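Local coordinates for protein twin-arginine translocation pathway signal (Rhodoferax ferrireducens, PDB 5IM2) that probably serves as the extracytoplasmic solute-binding component of a TRAP transporter and holds a copurified benzoate in its pocket, at residues M135-M149 with T160-V172. Sequence-based numbering, arbitrary orientation.
Sequences MTNAEATSRACWEYM and TQVLALQVHGPGV
Ser142 of helix 138-149 meets strand 161-167 at the Gln166-Val167 peptide, where the CA atoms of Ser142 and Gln166 come within 4.1 Å. Followed outward, its CB rests on CA and CB of Gln166. Its OG, set beside its own backbone N and anti to the carbonyl carbon, accepts a hydrogen bond from Val167 N at 3.0 Å; the bond is nearly straight, with an N-H...O angle of 165°. The same hydroxyl donates to Ala138 O at 2.7 Å, one turn back, tilted 34° from the carbonyl plane; Ser142 N reaches that oxygen from the opposite face. One buried oxygen thus ties the edge of the strand to the helix backbone, and an alanine here would probably leave Val167 N without its acceptor and Ala138 O with one donor fewer.

Apolar contacts flank this polar link. Towards the start of the helix, Val167 CG2 packs against Thr141 CB, Ala138 CB and Met135 SD, while the extended Met135 chain brings SD to 3.3 Å from His168 O, and the bend at chi3 then turns CE towards Pro170 N. Towards its other end, Leu165 CD1 lies 3.6 Å from Met149 CG and also meets Trp146 CE3, its side chain crossing both partners at about a right angle. The indole edge around CH2 approaches Val162 O at 3.7 Å, close to the ring plane.

The axes of helix 138-149 and strand 161-167 come within 6.4 Å, with 134° between their N-to-C directions. Strand 161-167 borders its five-stranded sheet and pairs with strand 262-267, Leu163 and Ala164 forming a classic bulge opposite Leu265. It leads into His168, which lines the benzoate pocket, and on to strand 171-175 of the second sheet, while helices 289-301 and 350-367 also pack against helix 138-152.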
ATOM      1  N   MET A 135      -5.273 -10.965  -1.096  1.00 15.91           N
ATOM      2  CA  MET A 135      -4.649 -10.954   0.225  1.00 16.07           C
ATOM      3  C   MET A 135      -5.417 -11.798   1.225  1.00 18.75           C
ATOM      4  O   MET A 135      -6.640 -11.865   1.213  1.00 19.07           O
ATOM      5  CB  MET A 135      -4.556  -9.515   0.740  1.00 14.86           C
ATOM      6  CG  MET A 135      -4.077  -9.396   2.176  1.00 19.91           C
ATOM      7  SD  MET A 135      -3.954  -7.702   2.783  1.00 24.16           S
ATOM      8  CE  MET A 135      -5.474  -7.099   2.275  1.00 12.25           C
ATOM      9  N   THR A 136      -4.669 -12.421   2.136  1.00 15.98           N
ATOM     10  CA  THR A 136      -5.251 -13.011   3.331  1.00 16.11           C
ATOM     11  C   THR A 136      -5.205 -11.958   4.448  1.00 15.20           C
ATOM     12  O   THR A 136      -6.180 -11.218   4.645  1.00 18.98           O
ATOM     13  CB  THR A 136      -4.504 -14.283   3.707  1.00 18.30           C
ATOM     14  OG1 THR A 136      -3.112 -14.004   3.792  1.00 15.64           O
ATOM     15  CG2 THR A 136      -4.686 -15.341   2.652  1.00 19.61           C
ATOM     16  N   ASN A 137      -4.069 -11.839   5.140  1.00 14.75           N
ATOM     17  CA  ASN A 137      -3.812 -10.714   6.044  1.00 16.19           C
ATOM     18  C   ASN A 137      -2.546  -9.978   5.606  1.00 15.35           C
ATOM     19  O   ASN A 137      -1.742 -10.497   4.828  1.00 16.64           O
ATOM     20  CB  ASN A 137      -3.690 -11.198   7.492  1.00 18.61           C
ATOM     21  CG  ASN A 137      -2.548 -12.121   7.689  1.00 15.64           C
ATOM     22  OD1 ASN A 137      -1.434 -11.673   7.778  1.00 16.78           O
ATOM     23  ND2 ASN A 137      -2.814 -13.441   7.767  1.00 22.02           N
ATOM     24  N   ALA A 138      -2.385  -8.737   6.067  1.00 13.75           N
ATOM     25  CA  ALA A 138      -1.278  -7.912   5.578  1.00 10.34           C
ATOM     26  C   ALA A 138       0.092  -8.470   5.956  1.00 10.39           C
ATOM     27  O   ALA A 138       1.035  -8.358   5.169  1.00 15.06           O
ATOM     28  CB  ALA A 138      -1.427  -6.479   6.080  1.00 14.41           C
ATOM     29  N   GLU A 139       0.244  -9.035   7.163  1.00 12.86           N
ATOM     30  CA  GLU A 139       1.546  -9.585   7.537  1.00 17.93           C
ATOM     31  C   GLU A 139       1.955 -10.699   6.579  1.00 15.84           C
ATOM     32  O   GLU A 139       3.051 -10.680   6.011  1.00 13.05           O
ATOM     33  CB  GLU A 139       1.540 -10.109   8.976  1.00 15.42           C
ATOM     34  CG  GLU A 139       2.872 -10.667   9.409  1.00 15.40           C
ATOM     35  CD  GLU A 139       2.796 -11.304  10.780  1.00 21.70           C
ATOM     36  OE1 GLU A 139       1.690 -11.297  11.388  1.00 20.98           O
ATOM     37  OE2 GLU A 139       3.836 -11.850  11.226  1.00 20.60           O
ATOM     38  N   ALA A 140       1.078 -11.677   6.392  1.00 14.13           N
ATOM     39  CA  ALA A 140       1.383 -12.797   5.500  1.00 15.07           C
ATOM     40  C   ALA A 140       1.612 -12.334   4.069  1.00 14.62           C
ATOM     41  O   ALA A 140       2.585 -12.747   3.415  1.00 14.29           O
ATOM     42  CB  ALA A 140       0.251 -13.824   5.595  1.00 14.97           C
ATOM     43  N   THR A 141       0.732 -11.469   3.564  1.00 13.84           N
ATOM     44  CA  THR A 141       0.835 -11.003   2.182  1.00 12.80           C
ATOM     45  C   THR A 141       2.065 -10.127   1.970  1.00 11.71           C
ATOM     46  O   THR A 141       2.649 -10.120   0.874  1.00 13.01           O
ATOM     47  CB  THR A 141      -0.461 -10.281   1.813  1.00 13.39           C
ATOM     48  OG1 THR A 141      -1.556 -11.169   2.092  1.00 16.40           O
ATOM     49  CG2 THR A 141      -0.504  -9.932   0.342  1.00 14.41           C
ATOM     50  N   SER A 142       2.445  -9.332   2.988  1.00 11.69           N
ATOM     51  CA  SER A 142       3.701  -8.594   2.916  1.00 13.99           C
ATOM     52  C   SER A 142       4.903  -9.525   2.823  1.00 15.61           C
ATOM     53  O   SER A 142       5.858  -9.242   2.096  1.00 13.18           O
ATOM     54  CB  SER A 142       3.864  -7.701   4.151  1.00 13.01           C
ATOM     55  OG  SER A 142       2.882  -6.666   4.161  1.00 14.09           O
ATOM     56  N   ARG A 143       4.922 -10.591   3.625  1.00 13.69           N
ATOM     57  CA  ARG A 143       6.030 -11.535   3.535  1.00 13.56           C
ATOM     58  C   ARG A 143       6.092 -12.141   2.142  1.00 14.79           C
ATOM     59  O   ARG A 143       7.169 -12.293   1.563  1.00 15.02           O
ATOM     60  CB  ARG A 143       5.870 -12.632   4.579  1.00 17.30           C
ATOM     61  CG  ARG A 143       6.056 -12.157   5.974  1.00 15.37           C
ATOM     62  CD  ARG A 143       5.603 -13.215   7.005  1.00 16.09           C
ATOM     63  NE  ARG A 143       6.379 -14.446   6.932  1.00 18.58           N
ATOM     64  CZ  ARG A 143       7.428 -14.727   7.690  1.00 23.82           C
ATOM     65  NH1 ARG A 143       7.855 -13.863   8.598  1.00 17.85           N
ATOM     66  NH2 ARG A 143       8.069 -15.886   7.522  1.00 23.36           N
ATOM     67  N   ALA A 144       4.935 -12.507   1.605  1.00 14.41           N
ATOM     68  CA  ALA A 144       4.852 -13.045   0.245  1.00 14.44           C
ATOM     69  C   ALA A 144       5.374 -12.064  -0.787  1.00 15.29           C
ATOM     70  O   ALA A 144       6.045 -12.460  -1.742  1.00 15.09           O
ATOM     71  CB  ALA A 144       3.401 -13.431  -0.067  1.00 12.65           C
ATOM     72  N   CYS A 145       5.062 -10.777  -0.620  1.00 13.04           N
ATOM     73  CA  CYS A 145       5.545  -9.752  -1.541  1.00 15.47           C
ATOM     74  C   CYS A 145       7.064  -9.688  -1.534  1.00 17.11           C
ATOM     75  O   CYS A 145       7.700  -9.634  -2.596  1.00 15.72           O
ATOM     76  CB  CYS A 145       4.939  -8.397  -1.161  1.00 19.83           C
ATOM     77  SG  CYS A 145       5.196  -7.098  -2.382  1.00 20.63           S
ATOM     78  N   TRP A 146       7.670  -9.700  -0.346  1.00 16.21           N
ATOM     79  CA  TRP A 146       9.130  -9.687  -0.264  1.00 15.15           C
ATOM     80  C   TRP A 146       9.740 -10.848  -1.057  1.00 17.23           C
ATOM     81  O   TRP A 146      10.607 -10.647  -1.931  1.00 17.33           O
ATOM     82  CB  TRP A 146       9.607  -9.745   1.193  1.00 18.63           C
ATOM     83  CG  TRP A 146      11.101  -9.871   1.204  1.00 17.83           C
ATOM     84  CD1 TRP A 146      11.846 -11.034   1.286  1.00 17.11           C
ATOM     85  CD2 TRP A 146      12.047  -8.809   1.065  1.00 17.11           C
ATOM     86  NE1 TRP A 146      13.186 -10.743   1.228  1.00 19.45           N
ATOM     87  CE2 TRP A 146      13.339  -9.388   1.079  1.00 18.56           C
ATOM     88  CE3 TRP A 146      11.937  -7.422   0.956  1.00 19.51           C
ATOM     89  CZ2 TRP A 146      14.483  -8.633   0.963  1.00 22.99           C
ATOM     90  CZ3 TRP A 146      13.091  -6.673   0.846  1.00 18.25           C
ATOM     91  CH2 TRP A 146      14.340  -7.275   0.863  1.00 19.98           C
ATOM     92  N   GLU A 147       9.280 -12.066  -0.769  1.00 15.55           N
ATOM     93  CA  GLU A 147       9.846 -13.256  -1.398  1.00 14.88           C
ATOM     94  C   GLU A 147       9.593 -13.273  -2.901  1.00 17.63           C
ATOM     95  O   GLU A 147      10.489 -13.611  -3.684  1.00 20.91           O
ATOM     96  CB  GLU A 147       9.290 -14.522  -0.749  1.00 14.56           C
ATOM     97  CG  GLU A 147       9.888 -15.773  -1.365  1.00 23.59           C
ATOM     98  CD  GLU A 147       9.574 -17.074  -0.624  1.00 34.18           C
ATOM     99  OE1 GLU A 147       8.988 -17.057   0.476  1.00 27.86           O
ATOM    100  OE2 GLU A 147       9.931 -18.134  -1.167  1.00 27.67           O
ATOM    101  N   TYR A 148       8.401 -12.863  -3.321  1.00 13.33           N
ATOM    102  CA  TYR A 148       8.093 -12.738  -4.749  1.00 14.45           C
ATOM    103  C   TYR A 148       9.081 -11.820  -5.474  1.00 19.81           C
ATOM    104  O   TYR A 148       9.615 -12.162  -6.537  1.00 17.69           O
ATOM    105  CB  TYR A 148       6.661 -12.218  -4.896  1.00 15.31           C
ATOM    106  CG  TYR A 148       6.151 -11.909  -6.293  1.00 15.12           C
ATOM    107  CD1 TYR A 148       6.342 -10.650  -6.835  1.00 18.42           C
ATOM    108  CD2 TYR A 148       5.434 -12.831  -7.020  1.00 18.40           C
ATOM    109  CE1 TYR A 148       5.856 -10.307  -8.105  1.00 15.72           C
ATOM    110  CE2 TYR A 148       4.926 -12.504  -8.299  1.00 15.25           C
ATOM    111  CZ  TYR A 148       5.132 -11.220  -8.812  1.00 17.13           C
ATOM    112  OH  TYR A 148       4.639 -10.828 -10.039  1.00 17.28           O
ATOM    113  N   MET A 149       9.308 -10.620  -4.954  1.00 16.76           N
ATOM    114  CA  MET A 149      10.169  -9.710  -5.698  1.00 18.88           C
ATOM    115  C   MET A 149      11.602 -10.221  -5.706  1.00 19.38           C
ATOM    116  O   MET A 149      12.305 -10.120  -6.719  1.00 21.77           O
ATOM    117  CB  MET A 149      10.085  -8.299  -5.117  1.00 21.64           C
ATOM    118  CG  MET A 149       8.702  -7.691  -5.266  1.00 23.54           C
ATOM    119  SD  MET A 149       8.031  -7.628  -6.978  1.00 25.49           S
ATOM    120  CE  MET A 149       9.182  -6.536  -7.802  1.00 29.65           C
ATOM    121  N   THR A 160      17.521   0.686  -6.909  1.00 17.65           N
ATOM    122  CA  THR A 160      17.643   1.064  -5.510  1.00 21.73           C
ATOM    123  C   THR A 160      18.016  -0.163  -4.698  1.00 25.23           C
ATOM    124  O   THR A 160      18.049  -1.292  -5.200  1.00 22.77           O
ATOM    125  CB  THR A 160      16.343   1.694  -4.954  1.00 17.11           C
ATOM    126  OG1 THR A 160      15.245   0.758  -4.998  1.00 18.32           O
ATOM    127  CG2 THR A 160      16.017   2.990  -5.721  1.00 20.70           C
ATOM    128  N   GLN A 161      18.314   0.079  -3.433  1.00 21.33           N
ATOM    129  CA  GLN A 161      18.461  -0.979  -2.441  1.00 18.46           C
ATOM    130  C   GLN A 161      17.125  -1.101  -1.702  1.00 19.11           C
ATOM    131  O   GLN A 161      16.769  -0.242  -0.894  1.00 19.70           O
ATOM    132  CB  GLN A 161      19.632  -0.651  -1.511  1.00 23.99           C
ATOM    133  CG  GLN A 161      19.840  -1.584  -0.345  1.00 26.66           C
ATOM    134  CD  GLN A 161      20.198  -2.994  -0.738  1.00 28.65           C
ATOM    135  OE1 GLN A 161      19.916  -3.931   0.008  1.00 39.16           O
ATOM    136  NE2 GLN A 161      20.830  -3.163  -1.875  1.00 26.84           N
ATOM    137  N   VAL A 162      16.363  -2.148  -2.003  1.00 17.15           N
ATOM    138  CA  VAL A 162      15.070  -2.322  -1.353  1.00 13.63           C
ATOM    139  C   VAL A 162      15.274  -2.900   0.037  1.00 18.21           C
ATOM    140  O   VAL A 162      15.879  -3.969   0.220  1.00 19.23           O
ATOM    141  CB  VAL A 162      14.126  -3.183  -2.192  1.00 16.02           C
ATOM    142  CG1 VAL A 162      12.796  -3.455  -1.462  1.00 15.23           C
ATOM    143  CG2 VAL A 162      13.824  -2.444  -3.498  1.00 23.07           C
ATOM    144  N   LEU A 163      14.787  -2.164   1.024  1.00 19.38           N
ATOM    145  CA  LEU A 163      14.849  -2.576   2.409  1.00 18.81           C
ATOM    146  C   LEU A 163      13.639  -3.383   2.845  1.00 16.69           C
ATOM    147  O   LEU A 163      13.789  -4.264   3.694  1.00 18.89           O
ATOM    148  CB  LEU A 163      14.977  -1.339   3.305  1.00 22.27           C
ATOM    149  CG  LEU A 163      16.073  -0.348   2.929  1.00 17.76           C
ATOM    150  CD1 LEU A 163      16.171   0.796   3.965  1.00 18.83           C
ATOM    151  CD2 LEU A 163      17.433  -1.005   2.790  1.00 22.65           C
ATOM    152  N   ALA A 164      12.449  -3.104   2.304  1.00 14.27           N
ATOM    153  CA  ALA A 164      11.228  -3.800   2.682  1.00 14.11           C
ATOM    154  C   ALA A 164      10.158  -3.556   1.635  1.00 16.92           C
ATOM    155  O   ALA A 164      10.208  -2.569   0.884  1.00 14.80           O
ATOM    156  CB  ALA A 164      10.736  -3.376   4.076  1.00 16.59           C
ATOM    157  N   LEU A 165       9.198  -4.493   1.601  1.00 14.20           N
ATOM    158  CA  LEU A 165       8.036  -4.501   0.713  1.00 12.78           C
ATOM    159  C   LEU A 165       6.830  -4.957   1.522  1.00 16.94           C
ATOM    160  O   LEU A 165       6.952  -5.906   2.298  1.00 19.08           O
ATOM    161  CB  LEU A 165       8.236  -5.462  -0.471  1.00 16.25           C
ATOM    162  CG  LEU A 165       9.273  -5.016  -1.476  1.00 16.82           C
ATOM    163  CD1 LEU A 165       9.802  -6.253  -2.195  1.00 19.46           C
ATOM    164  CD2 LEU A 165       8.667  -3.995  -2.463  1.00 18.42           C
ATOM    165  N   GLN A 166       5.675  -4.306   1.367  1.00 14.05           N
ATOM    166  CA  GLN A 166       4.529  -4.641   2.210  1.00 13.64           C
ATOM    167  C   GLN A 166       3.231  -4.132   1.594  1.00 13.90           C
ATOM    168  O   GLN A 166       3.229  -3.432   0.575  1.00 16.43           O
ATOM    169  CB  GLN A 166       4.731  -4.103   3.634  1.00 15.45           C
ATOM    170  CG  GLN A 166       5.202  -2.655   3.713  1.00 16.99           C
ATOM    171  CD  GLN A 166       4.243  -1.701   4.406  1.00 17.34           C
ATOM    172  OE1 GLN A 166       4.633  -0.628   4.805  1.00 18.05           O
ATOM    173  NE2 GLN A 166       3.001  -2.062   4.504  1.00 14.58           N
ATOM    174  N   VAL A 167       2.130  -4.599   2.173  1.00 12.74           N
ATOM    175  CA  VAL A 167       0.777  -4.221   1.781  1.00 14.90           C
ATOM    176  C   VAL A 167       0.061  -3.676   3.014  1.00 13.30           C
ATOM    177  O   VAL A 167       0.539  -3.823   4.144  1.00 15.98           O
ATOM    178  CB  VAL A 167      -0.011  -5.386   1.160  1.00 14.30           C
ATOM    179  CG1 VAL A 167       0.748  -5.925  -0.045  1.00 13.95           C
ATOM    180  CG2 VAL A 167      -0.289  -6.467   2.221  1.00 15.42           C
ATOM    181  N   HIS A 168      -1.090  -3.034   2.793  1.00 16.17           N
ATOM    182  CA  HIS A 168      -1.935  -2.593   3.892  1.00 14.25           C
ATOM    183  C   HIS A 168      -3.114  -3.559   4.137  1.00 14.22           C
ATOM    184  O   HIS A 168      -3.226  -4.620   3.525  1.00 15.79           O
ATOM    185  CB  HIS A 168      -2.369  -1.123   3.692  1.00 12.95           C
ATOM    186  CG  HIS A 168      -3.218  -0.822   2.476  1.00 14.62           C
ATOM    187  ND1 HIS A 168      -4.414  -1.463   2.197  1.00 11.58           N
ATOM    188  CD2 HIS A 168      -3.071   0.124   1.515  1.00 12.82           C
ATOM    189  CE1 HIS A 168      -4.932  -0.956   1.085  1.00 13.67           C
ATOM    190  NE2 HIS A 168      -4.158   0.034   0.669  1.00 14.58           N
ATOM    191  N   GLY A 169      -3.974  -3.206   5.120  1.00 15.29           N
ATOM    192  CA  GLY A 169      -5.131  -4.009   5.430  1.00 17.33           C
ATOM    193  C   GLY A 169      -6.174  -3.959   4.322  1.00 17.56           C
ATOM    194  O   GLY A 169      -6.020  -3.270   3.311  1.00 15.54           O
ATOM    195  N   PRO A 170      -7.262  -4.698   4.505  1.00 18.63           N
ATOM    196  CA  PRO A 170      -8.263  -4.785   3.428  1.00 14.27           C
ATOM    197  C   PRO A 170      -8.840  -3.429   3.057  1.00 15.52           C
ATOM    198  O   PRO A 170      -9.151  -2.597   3.916  1.00 16.93           O
ATOM    199  CB  PRO A 170      -9.332  -5.709   4.013  1.00 18.49           C
ATOM    200  CG  PRO A 170      -8.598  -6.511   5.074  1.00 27.98           C
ATOM    201  CD  PRO A 170      -7.575  -5.579   5.638  1.00 22.05           C
ATOM    202  N   GLY A 171      -8.991  -3.198   1.749  1.00 16.75           N
ATOM    203  CA  GLY A 171      -9.562  -1.945   1.290  1.00 17.93           C
ATOM    204  C   GLY A 171     -11.028  -1.782   1.666  1.00 20.87           C
ATOM    205  O   GLY A 171     -11.795  -2.747   1.763  1.00 19.70           O
ATOM    206  N   VAL A 172     -11.427  -0.523   1.899  1.00 14.79           N
ATOM    207  CA  VAL A 172     -12.785  -0.172   2.300  1.00 18.84           C
ATOM    208  C   VAL A 172     -13.260   0.948   1.375  1.00 19.90           C
ATOM    209  O   VAL A 172     -12.457   1.750   0.894  1.00 17.40           O
ATOM    210  CB  VAL A 172     -12.804   0.264   3.799  1.00 18.45           C
ATOM    211  CG1 VAL A 172     -14.146   0.786   4.249  1.00 20.46           C
ATOM    212  CG2 VAL A 172     -12.345  -0.875   4.703  1.00 21.38           C
TER